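Local coordinates for GST N-terminal domain-containing protein (PDB 3IC8) that is of unknown function but belongs to the glutathione S-transferase-like family, with a thioredoxin-type N-terminal domain and a helical C-terminal domain, at residues A[92-97]-A[172-177]; A[200-203]-A[207-210]; A[242-247]-A[283-288]. All coordinates share one frame; numbering follows the deposited sequence.

Contact 1 (A[92-97]-A[172-177]); sequences AGLAAW and DFLFGA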
ATOM      1  N   ALA A  92      -7.829 -28.910   1.563  1.00 22.73           N
ATOM      2  CA  ALA A  92      -7.777 -29.396   2.900  1.00 22.97           C
ATOM      3  C   ALA A  92      -6.466 -30.082   3.172  1.00 23.26           C
ATOM      4  O   ALA A  92      -5.909 -29.917   4.221  1.00 24.48           O
ATOM      5  CB  ALA A  92      -8.879 -30.308   3.141  1.00 22.63           C
ATOM      6  N   GLY A  93      -5.994 -30.865   2.220  1.00 22.67           N
ATOM      7  CA  GLY A  93      -4.732 -31.539   2.353  1.00 21.75           C
ATOM      8  C   GLY A  93      -3.563 -30.610   2.440  1.00 22.41           C
ATOM      9  O   GLY A  93      -2.734 -30.778   3.255  1.00 22.56           O
ATOM     10  N   LEU A  94      -3.514 -29.606   1.598  1.00 22.86           N
ATOM     11  CA  LEU A  94      -2.442 -28.649   1.658  1.00 23.01           C
ATOM     12  C   LEU A  94      -2.408 -27.875   2.972  1.00 23.03           C
ATOM     13  O   LEU A  94      -1.367 -27.647   3.523  1.00 22.60           O
ATOM     14  CB  LEU A  94      -2.523 -27.705   0.487  1.00 22.77           C
ATOM     15  CG  LEU A  94      -1.271 -26.900   0.276  1.00 23.95           C
ATOM     16  CD1 LEU A  94      -0.142 -27.774  -0.083  1.00 24.81           C
ATOM     17  CD2 LEU A  94      -1.468 -25.806  -0.712  1.00 23.63           C
ATOM     18  N   ALA A  95      -3.569 -27.486   3.453  1.00 22.42           N
ATOM     19  CA  ALA A  95      -3.674 -26.825   4.708  1.00 22.15           C
ATOM     20  C   ALA A  95      -3.221 -27.713   5.835  1.00 22.12           C
ATOM     21  O   ALA A  95      -2.533 -27.302   6.687  1.00 22.19           O
ATOM     22  CB  ALA A  95      -5.060 -26.374   4.932  1.00 21.16           C
ATOM     23  N   ALA A  96      -3.605 -28.958   5.814  1.00 22.56           N
ATOM     24  CA  ALA A  96      -3.192 -29.877   6.836  1.00 22.94           C
ATOM     25  C   ALA A  96      -1.694 -30.064   6.857  1.00 23.41           C
ATOM     26  O   ALA A  96      -1.110 -30.163   7.905  1.00 23.84           O
ATOM     27  CB  ALA A  96      -3.857 -31.175   6.659  1.00 22.34           C
ATOM     28  N   TRP A  97      -1.084 -30.137   5.690  1.00 23.25           N
ATOM     29  CA  TRP A  97       0.353 -30.216   5.582  1.00 23.51           C
ATOM     30  C   TRP A  97       1.060 -28.981   6.092  1.00 23.60           C
ATOM     31  O   TRP A  97       2.063 -29.074   6.722  1.00 23.70           O
ATOM     32  CB  TRP A  97       0.753 -30.508   4.143  1.00 23.58           C
ATOM     33  CG  TRP A  97       2.178 -30.377   3.864  1.00 25.22           C
ATOM     34  CD1 TRP A  97       3.105 -31.331   3.989  1.00 25.51           C
ATOM     35  CD2 TRP A  97       2.859 -29.227   3.388  1.00 25.75           C
ATOM     36  NE1 TRP A  97       4.316 -30.868   3.642  1.00 26.58           N
ATOM     37  CE2 TRP A  97       4.193 -29.568   3.268  1.00 26.38           C
ATOM     38  CE3 TRP A  97       2.469 -27.940   3.053  1.00 25.08           C
ATOM     39  CZ2 TRP A  97       5.135 -28.680   2.837  1.00 25.80           C
ATOM     40  CZ3 TRP A  97       3.405 -27.073   2.640  1.00 25.51           C
ATOM     41  CH2 TRP A  97       4.718 -27.437   2.529  1.00 24.80           C
ATOM     42  N   ASP A 172      -2.773 -14.951  -7.877  1.00 26.64           N
ATOM     43  CA  ASP A 172      -3.002 -14.225  -6.656  1.00 26.24           C
ATOM     44  C   ASP A 172      -2.820 -15.045  -5.389  1.00 25.64           C
ATOM     45  O   ASP A 172      -2.277 -14.586  -4.430  1.00 25.54           O
ATOM     46  CB  ASP A 172      -4.365 -13.528  -6.692  1.00 26.58           C
ATOM     47  CG  ASP A 172      -4.327 -12.240  -7.449  1.00 27.92           C
ATOM     48  OD1 ASP A 172      -3.357 -11.517  -7.313  1.00 30.40           O
ATOM     49  OD2 ASP A 172      -5.247 -11.950  -8.200  1.00 31.13           O
ATOM     50  N   PHE A 173      -3.305 -16.265  -5.423  1.00 24.68           N
ATOM     51  CA  PHE A 173      -3.373 -17.134  -4.282  1.00 24.09           C
ATOM     52  C   PHE A 173      -2.954 -18.540  -4.653  1.00 24.10           C
ATOM     53  O   PHE A 173      -2.699 -18.818  -5.788  1.00 24.31           O
ATOM     54  CB  PHE A 173      -4.756 -17.121  -3.684  1.00 23.88           C
ATOM     55  CG  PHE A 173      -5.173 -15.800  -3.192  1.00 21.85           C
ATOM     56  CD1 PHE A 173      -5.921 -14.977  -3.967  1.00 20.44           C
ATOM     57  CD2 PHE A 173      -4.826 -15.375  -1.963  1.00 19.45           C
ATOM     58  CE1 PHE A 173      -6.296 -13.787  -3.522  1.00 20.58           C
ATOM     59  CE2 PHE A 173      -5.215 -14.178  -1.529  1.00 20.73           C
ATOM     60  CZ  PHE A 173      -5.945 -13.381  -2.312  1.00 19.37           C
ATOM     61  N   LEU A 174      -2.840 -19.404  -3.669  1.00 23.42           N
ATOM     62  CA  LEU A 174      -2.296 -20.729  -3.860  1.00 23.38           C
ATOM     63  C   LEU A 174      -3.120 -21.610  -4.779  1.00 22.94           C
ATOM     64  O   LEU A 174      -2.596 -22.382  -5.519  1.00 22.17           O
ATOM     65  CB  LEU A 174      -2.063 -21.426  -2.523  1.00 23.40           C
ATOM     66  CG  LEU A 174      -1.080 -20.815  -1.544  1.00 23.27           C
ATOM     67  CD1 LEU A 174      -1.095 -21.564  -0.315  1.00 22.19           C
ATOM     68  CD2 LEU A 174       0.258 -20.807  -2.075  1.00 24.31           C
ATOM     69  N   PHE A 175      -4.421 -21.470  -4.714  1.00 22.23           N
ATOM     70  CA  PHE A 175      -5.302 -22.246  -5.530  1.00 22.28           C
ATOM     71  C   PHE A 175      -6.061 -21.398  -6.506  1.00 22.57           C
ATOM     72  O   PHE A 175      -7.138 -21.733  -6.858  1.00 23.45           O
ATOM     73  CB  PHE A 175      -6.259 -23.035  -4.686  1.00 21.26           C
ATOM     74  CG  PHE A 175      -5.666 -24.235  -4.093  1.00 22.74           C
ATOM     75  CD1 PHE A 175      -5.078 -24.194  -2.872  1.00 22.70           C
ATOM     76  CD2 PHE A 175      -5.708 -25.427  -4.748  1.00 21.93           C
ATOM     77  CE1 PHE A 175      -4.551 -25.288  -2.337  1.00 21.61           C
ATOM     78  CE2 PHE A 175      -5.173 -26.515  -4.197  1.00 21.94           C
ATOM     79  CZ  PHE A 175      -4.591 -26.441  -2.999  1.00 22.89           C
ATOM     80  N   GLY A 176      -5.499 -20.299  -6.956  1.00 22.84           N
ATOM     81  CA  GLY A 176      -6.255 -19.425  -7.805  1.00 22.86           C
ATOM     82  C   GLY A 176      -6.997 -18.443  -6.955  1.00 23.28           C
ATOM     83  O   GLY A 176      -6.540 -17.379  -6.683  1.00 24.34           O
ATOM     84  N   ALA A 177      -8.184 -18.830  -6.563  1.00 22.73           N
ATOM     85  CA  ALA A 177      -8.928 -18.152  -5.560  1.00 21.78           C
ATOM     86  C   ALA A 177      -8.338 -18.443  -4.204  1.00 21.35           C
ATOM     87  O   ALA A 177      -7.686 -19.420  -4.011  1.00 21.02           O
ATOM     88  CB  ALA A 177     -10.325 -18.597  -5.610  1.00 21.66           C
TER

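Contact 2 (A[200-203]-A[207-210]); sequences PFVD and SVSV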
ATOM      1  N   PRO A 200      14.499 -13.021   6.588  1.00 19.82           N
ATOM      2  CA  PRO A 200      15.091 -13.411   5.323  1.00 19.64           C
ATOM      3  C   PRO A 200      14.604 -14.772   4.864  1.00 19.10           C
ATOM      4  O   PRO A 200      14.635 -15.076   3.714  1.00 19.50           O
ATOM      5  CB  PRO A 200      16.567 -13.433   5.650  1.00 19.72           C
ATOM      6  CG  PRO A 200      16.702 -12.535   6.699  1.00 19.59           C
ATOM      7  CD  PRO A 200      15.552 -12.716   7.551  1.00 19.80           C
ATOM      8  N   PHE A 201      14.139 -15.581   5.789  1.00 17.39           N
ATOM      9  CA  PHE A 201      13.572 -16.840   5.430  1.00 16.28           C
ATOM     10  C   PHE A 201      12.338 -16.665   4.566  1.00 16.00           C
ATOM     11  O   PHE A 201      12.083 -17.484   3.729  1.00 14.38           O
ATOM     12  CB  PHE A 201      13.246 -17.648   6.663  1.00 15.84           C
ATOM     13  CG  PHE A 201      14.424 -18.193   7.339  1.00 14.95           C
ATOM     14  CD1 PHE A 201      15.241 -19.077   6.705  1.00 15.79           C
ATOM     15  CD2 PHE A 201      14.708 -17.848   8.621  1.00 13.38           C
ATOM     16  CE1 PHE A 201      16.307 -19.579   7.332  1.00 14.09           C
ATOM     17  CE2 PHE A 201      15.769 -18.328   9.231  1.00 14.84           C
ATOM     18  CZ  PHE A 201      16.577 -19.198   8.590  1.00 15.15           C
ATOM     19  N   VAL A 202      11.633 -15.565   4.756  1.00 15.59           N
ATOM     20  CA  VAL A 202      10.623 -15.138   3.826  1.00 16.33           C
ATOM     21  C   VAL A 202      11.075 -14.139   2.762  1.00 16.91           C
ATOM     22  O   VAL A 202      10.809 -14.313   1.616  1.00 16.83           O
ATOM     23  CB  VAL A 202       9.476 -14.520   4.545  1.00 15.89           C
ATOM     24  CG1 VAL A 202       8.385 -14.256   3.611  1.00 15.39           C
ATOM     25  CG2 VAL A 202       9.026 -15.381   5.616  1.00 15.55           C
ATOM     26  N   ASP A 203      11.758 -13.087   3.162  1.00 17.22           N
ATOM     27  CA  ASP A 203      12.038 -11.954   2.296  1.00 17.71           C
ATOM     28  C   ASP A 203      12.936 -12.261   1.093  1.00 18.16           C
ATOM     29  O   ASP A 203      12.929 -11.546   0.126  1.00 18.36           O
ATOM     30  CB  ASP A 203      12.534 -10.759   3.106  1.00 17.56           C
ATOM     31  CG  ASP A 203      11.457 -10.150   3.969  1.00 18.00           C
ATOM     32  OD1 ASP A 203      10.298 -10.461   3.772  1.00 20.41           O
ATOM     33  OD2 ASP A 203      11.755  -9.371   4.858  1.00 17.81           O
ATOM     34  N   SER A 207       8.383 -13.156  -4.518  1.00 18.98           N
ATOM     35  CA  SER A 207       7.026 -13.499  -4.875  1.00 18.86           C
ATOM     36  C   SER A 207       6.236 -13.912  -3.682  1.00 18.75           C
ATOM     37  O   SER A 207       5.088 -13.631  -3.596  1.00 19.57           O
ATOM     38  CB  SER A 207       7.024 -14.639  -5.859  1.00 18.84           C
ATOM     39  OG  SER A 207       7.194 -14.181  -7.157  1.00 19.48           O
ATOM     40  N   VAL A 208       6.866 -14.617  -2.781  1.00 18.56           N
ATOM     41  CA  VAL A 208       6.254 -15.025  -1.557  1.00 18.20           C
ATOM     42  C   VAL A 208       5.888 -13.864  -0.662  1.00 18.66           C
ATOM     43  O   VAL A 208       4.849 -13.840  -0.061  1.00 18.41           O
ATOM     44  CB  VAL A 208       7.176 -15.951  -0.837  1.00 17.84           C
ATOM     45  CG1 VAL A 208       6.511 -16.555   0.323  1.00 17.95           C
ATOM     46  CG2 VAL A 208       7.617 -16.996  -1.755  1.00 16.16           C
ATOM     47  N   SER A 209       6.777 -12.903  -0.573  1.00 19.19           N
ATOM     48  CA  SER A 209       6.588 -11.757   0.280  1.00 19.57           C
ATOM     49  C   SER A 209       5.398 -10.908  -0.150  1.00 19.35           C
ATOM     50  O   SER A 209       4.658 -10.425   0.664  1.00 19.14           O
ATOM     51  CB  SER A 209       7.882 -10.954   0.324  1.00 19.50           C
ATOM     52  OG  SER A 209       7.986 -10.166   1.481  1.00 22.80           O
ATOM     53  N   VAL A 210       5.231 -10.733  -1.444  1.00 19.54           N
ATOM     54  CA  VAL A 210       4.104 -10.021  -1.980  1.00 19.23           C
ATOM     55  C   VAL A 210       2.804 -10.733  -1.706  1.00 19.55           C
ATOM     56  O   VAL A 210       1.836 -10.134  -1.334  1.00 19.23           O
ATOM     57  CB  VAL A 210       4.277  -9.859  -3.470  1.00 19.93           C
ATOM     58  CG1 VAL A 210       3.010  -9.492  -4.148  1.00 18.70           C
ATOM     59  CG2 VAL A 210       5.333  -8.896  -3.753  1.00 20.34           C
TER

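Contact 3 (A[242-247]-A[283-288]); sequences PLPDET and ELILRR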
ATOM      1  N   PRO A 242     -29.744 -27.369  16.415  1.00 28.95           N
ATOM      2  CA  PRO A 242     -30.215 -28.681  16.026  1.00 29.12           C
ATOM      3  C   PRO A 242     -29.068 -29.409  15.394  1.00 29.20           C
ATOM      4  O   PRO A 242     -28.279 -28.786  14.732  1.00 29.83           O
ATOM      5  CB  PRO A 242     -31.279 -28.361  14.987  1.00 28.94           C
ATOM      6  CG  PRO A 242     -30.975 -27.041  14.519  1.00 29.15           C
ATOM      7  CD  PRO A 242     -30.427 -26.314  15.667  1.00 28.96           C
ATOM      8  N   LEU A 243     -28.989 -30.707  15.617  1.00 28.88           N
ATOM      9  CA  LEU A 243     -27.940 -31.534  15.096  1.00 28.60           C
ATOM     10  C   LEU A 243     -28.051 -31.716  13.610  1.00 28.55           C
ATOM     11  O   LEU A 243     -29.096 -31.618  13.053  1.00 28.87           O
ATOM     12  CB  LEU A 243     -28.006 -32.900  15.734  1.00 28.52           C
ATOM     13  CG  LEU A 243     -28.098 -32.994  17.231  1.00 28.42           C
ATOM     14  CD1 LEU A 243     -28.101 -34.384  17.627  1.00 26.85           C
ATOM     15  CD2 LEU A 243     -26.951 -32.326  17.833  1.00 28.82           C
ATOM     16  N   PRO A 244     -26.955 -32.046  12.979  1.00 28.89           N
ATOM     17  CA  PRO A 244     -26.943 -32.244  11.547  1.00 29.07           C
ATOM     18  C   PRO A 244     -27.780 -33.437  11.166  1.00 29.67           C
ATOM     19  O   PRO A 244     -27.931 -34.353  11.939  1.00 29.74           O
ATOM     20  CB  PRO A 244     -25.484 -32.519  11.272  1.00 29.03           C
ATOM     21  CG  PRO A 244     -24.803 -31.902  12.333  1.00 28.63           C
ATOM     22  CD  PRO A 244     -25.604 -32.050  13.521  1.00 28.60           C
ATOM     23  N   ASP A 245     -28.336 -33.425   9.973  1.00 30.10           N
ATOM     24  CA  ASP A 245     -29.234 -34.483   9.594  1.00 30.73           C
ATOM     25  C   ASP A 245     -28.523 -35.593   8.884  1.00 30.54           C
ATOM     26  O   ASP A 245     -29.141 -36.516   8.427  1.00 30.75           O
ATOM     27  CB  ASP A 245     -30.397 -33.973   8.758  1.00 30.95           C
ATOM     28  CG  ASP A 245     -29.956 -33.130   7.624  1.00 32.93           C
ATOM     29  OD1 ASP A 245     -30.818 -32.528   6.984  1.00 34.50           O
ATOM     30  OD2 ASP A 245     -28.747 -33.059   7.372  1.00 34.27           O
ATOM     31  N   GLU A 246     -27.214 -35.506   8.813  1.00 30.38           N
ATOM     32  CA  GLU A 246     -26.413 -36.474   8.105  1.00 30.03           C
ATOM     33  C   GLU A 246     -26.503 -37.844   8.739  1.00 29.75           C
ATOM     34  O   GLU A 246     -26.619 -37.960   9.932  1.00 30.02           O
ATOM     35  CB  GLU A 246     -24.975 -35.990   8.067  1.00 30.05           C
ATOM     36  CG  GLU A 246     -23.955 -37.059   8.172  1.00 30.19           C
ATOM     37  CD  GLU A 246     -22.559 -36.532   8.037  1.00 30.72           C
ATOM     38  OE1 GLU A 246     -21.676 -37.311   7.687  1.00 29.72           O
ATOM     39  OE2 GLU A 246     -22.342 -35.343   8.274  1.00 29.40           O
ATOM     40  N   THR A 247     -26.460 -38.879   7.924  1.00 29.45           N
ATOM     41  CA  THR A 247     -26.532 -40.242   8.412  1.00 29.10           C
ATOM     42  C   THR A 247     -25.184 -40.878   8.231  1.00 28.93           C
ATOM     43  O   THR A 247     -24.613 -40.844   7.171  1.00 28.56           O
ATOM     44  CB  THR A 247     -27.537 -41.045   7.623  1.00 29.12           C
ATOM     45  OG1 THR A 247     -27.264 -40.891   6.238  1.00 29.15           O
ATOM     46  CG2 THR A 247     -28.915 -40.541   7.870  1.00 28.79           C
ATOM     47  N   GLU A 283     -17.458 -34.395  11.945  1.00 25.29           N
ATOM     48  CA  GLU A 283     -17.795 -33.923  13.271  1.00 25.27           C
ATOM     49  C   GLU A 283     -18.228 -34.921  14.327  1.00 24.66           C
ATOM     50  O   GLU A 283     -18.894 -35.870  14.053  1.00 24.13           O
ATOM     51  CB  GLU A 283     -18.898 -32.890  13.126  1.00 25.85           C
ATOM     52  CG  GLU A 283     -18.916 -31.844  14.156  1.00 27.46           C
ATOM     53  CD  GLU A 283     -19.983 -30.834  13.898  1.00 31.38           C
ATOM     54  OE1 GLU A 283     -20.898 -31.099  13.124  1.00 33.67           O
ATOM     55  OE2 GLU A 283     -19.909 -29.760  14.464  1.00 31.73           O
ATOM     56  N   LEU A 284     -17.866 -34.645  15.557  1.00 24.25           N
ATOM     57  CA  LEU A 284     -18.441 -35.291  16.700  1.00 24.41           C
ATOM     58  C   LEU A 284     -19.025 -34.257  17.639  1.00 24.44           C
ATOM     59  O   LEU A 284     -18.396 -33.281  17.932  1.00 24.43           O
ATOM     60  CB  LEU A 284     -17.399 -36.099  17.435  1.00 24.71           C
ATOM     61  CG  LEU A 284     -16.581 -37.093  16.650  1.00 24.50           C
ATOM     62  CD1 LEU A 284     -15.249 -37.180  17.230  1.00 24.13           C
ATOM     63  CD2 LEU A 284     -17.223 -38.377  16.712  1.00 24.98           C
ATOM     64  N   ILE A 285     -20.231 -34.485  18.122  1.00 24.52           N
ATOM     65  CA  ILE A 285     -20.869 -33.558  19.031  1.00 24.60           C
ATOM     66  C   ILE A 285     -21.164 -34.148  20.397  1.00 24.92           C
ATOM     67  O   ILE A 285     -21.724 -35.197  20.519  1.00 24.81           O
ATOM     68  CB  ILE A 285     -22.144 -33.040  18.457  1.00 24.51           C
ATOM     69  CG1 ILE A 285     -21.930 -32.647  17.022  1.00 24.70           C
ATOM     70  CG2 ILE A 285     -22.564 -31.837  19.171  1.00 24.42           C
ATOM     71  CD1 ILE A 285     -22.972 -31.806  16.514  1.00 23.79           C
ATOM     72  N   LEU A 286     -20.833 -33.421  21.420  1.00 24.91           N
ATOM     73  CA  LEU A 286     -21.009 -33.984  22.692  1.00 25.50           C
ATOM     74  C   LEU A 286     -21.736 -33.008  23.592  1.00 25.52           C
ATOM     75  O   LEU A 286     -21.517 -31.825  23.533  1.00 25.05           O
ATOM     76  CB  LEU A 286     -19.650 -34.458  23.162  1.00 25.60           C
ATOM     77  CG  LEU A 286     -19.206 -34.546  24.579  1.00 24.95           C
ATOM     78  CD1 LEU A 286     -17.760 -34.873  24.596  1.00 24.68           C
ATOM     79  CD2 LEU A 286     -19.461 -33.211  25.157  1.00 24.40           C
ATOM     80  N   ARG A 287     -22.661 -33.546  24.372  1.00 25.63           N
ATOM     81  CA  ARG A 287     -23.530 -32.787  25.240  1.00 25.95           C
ATOM     82  C   ARG A 287     -23.004 -32.878  26.643  1.00 25.78           C
ATOM     83  O   ARG A 287     -22.678 -33.922  27.093  1.00 25.94           O
ATOM     84  CB  ARG A 287     -24.952 -33.320  25.167  1.00 26.13           C
ATOM     85  CG  ARG A 287     -25.971 -32.554  25.971  1.00 26.85           C
ATOM     86  CD  ARG A 287     -27.073 -33.455  26.474  1.00 29.05           C
ATOM     87  NE  ARG A 287     -28.360 -32.783  26.562  1.00 30.91           N
ATOM     88  CZ  ARG A 287     -29.015 -32.555  27.696  1.00 32.37           C
ATOM     89  NH1 ARG A 287     -28.522 -32.936  28.856  1.00 32.36           N
ATOM     90  NH2 ARG A 287     -30.173 -31.935  27.671  1.00 32.14           N
ATOM     91  N   ARG A 288     -22.882 -31.755  27.314  1.00 25.83           N
ATOM     92  CA  ARG A 288     -22.497 -31.737  28.703  1.00 25.76           C
ATOM     93  C   ARG A 288     -23.245 -30.642  29.408  1.00 26.09           C
ATOM     94  O   ARG A 288     -23.674 -29.717  28.792  1.00 26.16           O
ATOM     95  CB  ARG A 288     -21.004 -31.536  28.852  1.00 25.34           C
ATOM     96  CG  ARG A 288     -20.469 -30.387  28.094  1.00 25.52           C
ATOM     97  CD  ARG A 288     -19.033 -30.193  28.363  1.00 25.31           C
ATOM     98  NE  ARG A 288     -18.785 -29.790  29.722  1.00 25.51           N
ATOM     99  CZ  ARG A 288     -18.786 -28.538  30.133  1.00 24.39           C
ATOM    100  NH1 ARG A 288     -19.003 -27.567  29.290  1.00 21.73           N
ATOM    101  NH2 ARG A 288     -18.541 -28.266  31.387  1.00 24.55           N
TER

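Contact 1 (A[92-97]-A[172-177])
Leu-94 on helix 88-110 meets Phe-175 and Leu-174 in the loop ahead of helix 180-193. The contact is apolar and small. It can be followed along Leu-94. CB already lies near the Phe-175 ring, 4.2 Å from its CE1. CG stands anti to the backbone N (chi1 -166°), which sends the branched end past the ring rather than straight into it. From there CD1 turns away from the loop, and CD2 does the touching. CD2 is 3.5 Å from CE1 of Phe-175 and 3.9 Å from its CZ, and it comes at the ring obliquely. The same CD2 also meets CD1 of Leu-174, more loosely, at 4.3 Å. The two partners are consecutive residues at the middle of a type I turn from Phe-173 to Gly-176. The Phe-175 ring also rests on Ala-90 and Val-91 of helix 88-110 and on Ala-181, while Leu-174 packs on Val-185 and Trp-211. The backbone N of Leu-174 is held by OD1 of Asp-182. This ties the turn to the start of helix 180-193, so the contact joins helix 88-110 to the loop that leads into that helix in the GST-type C-terminal helical domain.

Contact 2 (A[200-203]-A[207-210])
The short helix 200-203 and the start of helix 206-216 are joined by a short link, and their backbones come nearest at Asp-203 and Ser-209, whose CA atoms are 5.8 Å apart. Two side-chain pairs bridge the gap. In the polar pair, the hydroxyl of Ser-209 donates a weak hydrogen bond from OG to OD1 of Asp-203, at 3.3 Å. The CB of Asp-203 points away from helix 206-216, but CG lies anti to its carbonyl carbon (chi1 -69°), and this brings the carboxylate back within range of the serine. The angle at OD1, from CG to OG, is about 140°. OD1 also forms a salt bridge with Lys-193, so the serine is a second, lesser partner. OD2 is taken by Ser-36 OG and Tyr-9 OH of the third subunit, both in that subunit's N-terminal domain. This connection between two successive helices lies in the helical C-terminal domain of the GST fold, and here Asp-203 carries it into a subunit interface. The apolar pair is buried. CG1 of Val-202 comes 4.4 Å from CG1 of Val-208, a loose approach. Val-202 also touches Leu-192, and Val-208 touches Leu-189 of the same helix 180-193 and Leu-163 of helix 149-167.

Contact 3 (A[242-247]-A[283-288])
Pro-244 and Leu-243 in the loop before strand 259-264 rest on the tip of Ile-285. The closer packing is here. The end of Ile-285 points at the proline, its CD1 4.0 Å from CD of Pro-244. The same methyl meets CD2 of Leu-243 at 4.2 Å, so one carbon receives both loop residues. The isoleucine chain is placed for this by CG1 standing anti to the carbonyl carbon (chi1 -45°) and by a nearly extended second torsion (chi2 -163°). The Ile-285 side chain is buried, while both loop residues remain partly exposed. The Glu-283 side is slighter: a single carboxylate oxygen near a ring carbon, between residues that are both partly exposed. The extended chain of Glu-283 crosses Pro-244 at about a right angle, and its OE1 lies 4.1 Å from CG of the proline, a van der Waals approach. The polar hold on Glu-283 is elsewhere, from OE2 to ND1 of His-299. Glu-246, salt-bridged to Arg-281, keeps its OE2 6.6 Å from OE1 of Glu-283. Phe-278 of strand 272-279 touches both Pro-244 and Ile-285, and His-297 of strand 296-300 touches Leu-243. The loop lies against strand 284-290, which is hydrogen-bonded between its antiparallel neighbours 272-279 and 296-300.

The three contacts come in series along the chain, each closing before the next opens. Contacts 1 and 2 share the helical C-terminal domain and lie on the same side of the chain's centre, their centres about 17 Å apart. Helix 180-193 links them: the turn of contact 1 leads into it, and both valines of contact 2 pack on it. Contact 3 lies opposite contact 2 across the centre. Its centre is about 28 Å from that of contact 1 and about 42 Å from that of contact 2. Its strand 284-290 belongs to the C-terminal strands that continue the sheet of the thioredoxin-like domain, joined through the parallel pair 61-63 and 296-300.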